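Local coordinates for protein histone-lysine N-methyltransferase SETMAR (Homo sapiens, PDB 3BO5) that methylates histone H3 with S-adenosyl-L-methionine as methyl donor and takes part in DNA double-strand break repair, at residues A[128-131]-A[137-140]. The protein carries 2 engineered substitutions. Numbering follows the deposited sequence.
Sequences FQVF and GWGL. With SAH (S-adenosyl-L-homocysteine), chain F.
F131 and G139 form the hydrogen-bonded pair of an antiparallel β-hairpin whose strand axes, 128-131 and 138-140, run at 166° to each other. F131 N donates to G139 O at 2.8 Å, tilted 31° from the carbonyl plane, and G139 N returns a straighter bond to F131 O at 2.9 Å. V130 and L140 make the adjoining non-hydrogen-bonded pair, with CA atoms 4.5 Å apart.

On the V130/L140 face, V130 divides its two methyls: CG2 touches L140 CD1 at 3.7 Å, while CG1, anti to the backbone N (chi1 172°), meets the W138 ring at CE3, the two side chains crossing at about a right angle. The benzo ring of that indole also approaches the F131 carbonyl obliquely, W138 CE3 being 3.3 Å from F131 C. The F131 ring, on the other face, lies beside the second strand, its CE2 3.7 Å from both G139 C and L140 C. G139, with no side chain, lets this ring come close to the strand, F131 CD2 standing 3.4 Å from G139 O.

The backbone of W138 grips S-adenosyl-L-homocysteine twice: W138 N donates to the carboxylate O at 2.7 Å, and W138 O accepts from the ligand amino N. With an alanine here both backbone bonds could persist, but V130 CG1 would probably lose its ring contact and K132 its cation-pi partner.

N210, which also binds the cofactor product, donates to W138 O. The hairpin lies inside a mixed sheet of the SET domain: strand 27-29 runs parallel beside 128-132, and strand 244-247 antiparallel beside 138-142, where L245 bonds to the L140 backbone.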
ATOM      1  N   PHE A 128       7.642   0.660 -12.653  1.00 14.09           N
ATOM      2  CA  PHE A 128       7.185  -0.685 -12.387  1.00 12.65           C
ATOM      3  C   PHE A 128       6.601  -1.302 -13.593  1.00 13.82           C
ATOM      4  O   PHE A 128       6.394  -0.616 -14.595  1.00 13.52           O
ATOM      5  CB  PHE A 128       6.100  -0.628 -11.311  1.00 12.94           C
ATOM      6  CG  PHE A 128       6.579   0.061 -10.070  1.00 12.89           C
ATOM      7  CD1 PHE A 128       7.642  -0.422  -9.342  1.00 13.77           C
ATOM      8  CD2 PHE A 128       5.891   1.173  -9.573  1.00 16.57           C
ATOM      9  CE1 PHE A 128       8.120   0.221  -8.187  1.00 14.62           C
ATOM     10  CE2 PHE A 128       6.364   1.819  -8.404  1.00 16.30           C
ATOM     11  CZ  PHE A 128       7.480   1.349  -7.716  1.00 14.49           C
ATOM     12  N   GLN A 129       6.314  -2.604 -13.522  1.00 12.81           N
ATOM     13  CA  GLN A 129       5.739  -3.329 -14.658  1.00 13.32           C
ATOM     14  C   GLN A 129       4.834  -4.400 -14.103  1.00 12.82           C
ATOM     15  O   GLN A 129       5.252  -5.128 -13.166  1.00 13.00           O
ATOM     16  CB  GLN A 129       6.875  -3.926 -15.487  1.00 13.63           C
ATOM     17  CG  GLN A 129       6.461  -4.584 -16.741  1.00 14.10           C
ATOM     18  CD  GLN A 129       7.590  -5.404 -17.336  1.00 17.46           C
ATOM     19  OE1 GLN A 129       7.915  -6.471 -16.848  1.00 16.86           O
ATOM     20  NE2 GLN A 129       8.245  -4.862 -18.364  1.00 18.34           N
ATOM     21  N   VAL A 130       3.621  -4.438 -14.618  1.00 12.68           N
ATOM     22  CA  VAL A 130       2.702  -5.531 -14.216  1.00 13.58           C
ATOM     23  C   VAL A 130       3.087  -6.655 -15.142  1.00 14.37           C
ATOM     24  O   VAL A 130       3.215  -6.478 -16.386  1.00 14.87           O
ATOM     25  CB  VAL A 130       1.282  -5.108 -14.429  1.00 14.36           C
ATOM     26  CG1 VAL A 130       0.365  -6.261 -14.215  1.00 17.81           C
ATOM     27  CG2 VAL A 130       0.962  -3.989 -13.505  1.00 16.80           C
ATOM     28  N   PHE A 131       3.264  -7.860 -14.636  1.00 14.96           N
ATOM     29  CA  PHE A 131       3.792  -8.926 -15.521  1.00 12.80           C
ATOM     30  C   PHE A 131       3.191 -10.272 -15.195  1.00 14.44           C
ATOM     31  O   PHE A 131       2.726 -10.475 -14.107  1.00 15.57           O
ATOM     32  CB  PHE A 131       5.319  -9.044 -15.424  1.00 14.27           C
ATOM     33  CG  PHE A 131       5.810  -9.677 -14.127  1.00 13.27           C
ATOM     34  CD1 PHE A 131       6.366 -10.973 -14.111  1.00 14.06           C
ATOM     35  CD2 PHE A 131       5.643  -9.007 -12.938  1.00 14.14           C
ATOM     36  CE1 PHE A 131       6.820 -11.574 -12.872  1.00 15.41           C
ATOM     37  CE2 PHE A 131       6.077  -9.596 -11.695  1.00 13.69           C
ATOM     38  CZ  PHE A 131       6.647 -10.877 -11.697  1.00 13.80           C
ATOM     39  N   GLY A 137      -0.662 -15.654 -11.258  1.00 12.86           N
ATOM     40  CA  GLY A 137      -1.392 -14.658 -12.043  1.00 13.30           C
ATOM     41  C   GLY A 137      -0.517 -13.488 -12.301  1.00 13.90           C
ATOM     42  O   GLY A 137       0.690 -13.654 -12.479  1.00 14.31           O
ATOM     43  N   TRP A 138      -1.107 -12.301 -12.357  1.00 14.47           N
ATOM     44  CA  TRP A 138      -0.282 -11.128 -12.648  1.00 13.05           C
ATOM     45  C   TRP A 138       0.428 -10.711 -11.372  1.00 13.28           C
ATOM     46  O   TRP A 138      -0.036 -11.008 -10.245  1.00 14.87           O
ATOM     47  CB  TRP A 138      -1.161  -9.961 -13.108  1.00 13.05           C
ATOM     48  CG  TRP A 138      -1.723 -10.248 -14.444  1.00 14.98           C
ATOM     49  CD1 TRP A 138      -2.868 -10.950 -14.734  1.00 19.31           C
ATOM     50  CD2 TRP A 138      -1.081  -9.985 -15.682  1.00 15.27           C
ATOM     51  NE1 TRP A 138      -3.014 -11.046 -16.129  1.00 20.94           N
ATOM     52  CE2 TRP A 138      -1.921 -10.485 -16.710  1.00 20.31           C
ATOM     53  CE3 TRP A 138       0.105  -9.346 -16.023  1.00 16.49           C
ATOM     54  CZ2 TRP A 138      -1.615 -10.329 -18.072  1.00 16.01           C
ATOM     55  CZ3 TRP A 138       0.390  -9.147 -17.397  1.00 19.00           C
ATOM     56  CH2 TRP A 138      -0.446  -9.697 -18.383  1.00 18.70           C
ATOM     57  N   GLY A 139       1.603 -10.115 -11.510  1.00 12.13           N
ATOM     58  CA  GLY A 139       2.300  -9.508 -10.361  1.00 11.83           C
ATOM     59  C   GLY A 139       2.838  -8.145 -10.739  1.00 12.55           C
ATOM     60  O   GLY A 139       2.644  -7.687 -11.878  1.00 13.42           O
ATOM     61  N   LEU A 140       3.529  -7.555  -9.794  1.00 11.58           N
ATOM     62  CA  LEU A 140       4.186  -6.229 -10.028  1.00 11.50           C
ATOM     63  C   LEU A 140       5.652  -6.441  -9.772  1.00 12.30           C
ATOM     64  O   LEU A 140       6.060  -7.008  -8.733  1.00 12.45           O
ATOM     65  CB  LEU A 140       3.611  -5.192  -9.079  1.00 12.07           C
ATOM     66  CG  LEU A 140       4.000  -3.752  -9.431  1.00 12.66           C
ATOM     67  CD1 LEU A 140       3.272  -3.362 -10.693  1.00 12.76           C
ATOM     68  CD2 LEU A 140       3.609  -2.821  -8.272  1.00 13.98           C
TER
HETATM   69  N   SAH F 305      -2.125 -12.239  -8.898  1.00 13.08           N
HETATM   70  CA  SAH F 305      -3.164 -11.168  -8.759  1.00 14.34           C
HETATM   71  CB  SAH F 305      -2.618  -9.912  -8.037  1.00 14.13           C
HETATM   72  CG  SAH F 305      -2.606 -10.165  -6.519  1.00 11.32           C
HETATM   73  SD  SAH F 305      -4.288 -10.274  -5.841  1.00 14.08           S
HETATM   74  C   SAH F 305      -3.711 -10.834 -10.165  1.00 12.98           C
HETATM   75  O   SAH F 305      -3.420 -11.531 -11.132  1.00 14.21           O
HETATM   76  OXT SAH F 305      -4.460  -9.809 -10.273  1.00 14.58           O
HETATM   77  C5' SAH F 305      -4.138 -11.790  -4.875  1.00 14.52           C
HETATM   78  C4' SAH F 305      -4.224 -13.078  -5.690  1.00 13.30           C
HETATM   79  O4' SAH F 305      -2.998 -13.339  -6.380  1.00 11.50           O
HETATM   80  C3' SAH F 305      -4.429 -14.302  -4.847  1.00 15.50           C
HETATM   81  O3' SAH F 305      -5.839 -14.495  -4.550  1.00 18.06           O
HETATM   82  C2' SAH F 305      -3.870 -15.415  -5.684  1.00 15.33           C
HETATM   83  O2' SAH F 305      -4.700 -15.703  -6.824  1.00 18.10           O
HETATM   84  C1' SAH F 305      -2.649 -14.732  -6.268  1.00 11.08           C
HETATM   85  N9  SAH F 305      -1.476 -14.783  -5.373  1.00 12.05           N
HETATM   86  C8  SAH F 305      -0.824 -13.722  -4.749  1.00 11.65           C
HETATM   87  N7  SAH F 305       0.232 -14.192  -4.113  1.00 15.52           N
HETATM   88  C5  SAH F 305       0.323 -15.521  -4.325  1.00 12.76           C
HETATM   89  C6  SAH F 305       1.238 -16.477  -3.836  1.00 11.71           C
HETATM   90  N6  SAH F 305       2.325 -16.226  -3.103  1.00 12.52           N
HETATM   91  N1  SAH F 305       0.969 -17.786  -4.223  1.00 12.36           N
HETATM   92  C2  SAH F 305      -0.097 -18.107  -5.005  1.00 13.30           C
HETATM   93  N3  SAH F 305      -1.002 -17.204  -5.525  1.00 12.97           N
HETATM   94  C4  SAH F 305      -0.773 -15.933  -5.089  1.00 11.19           C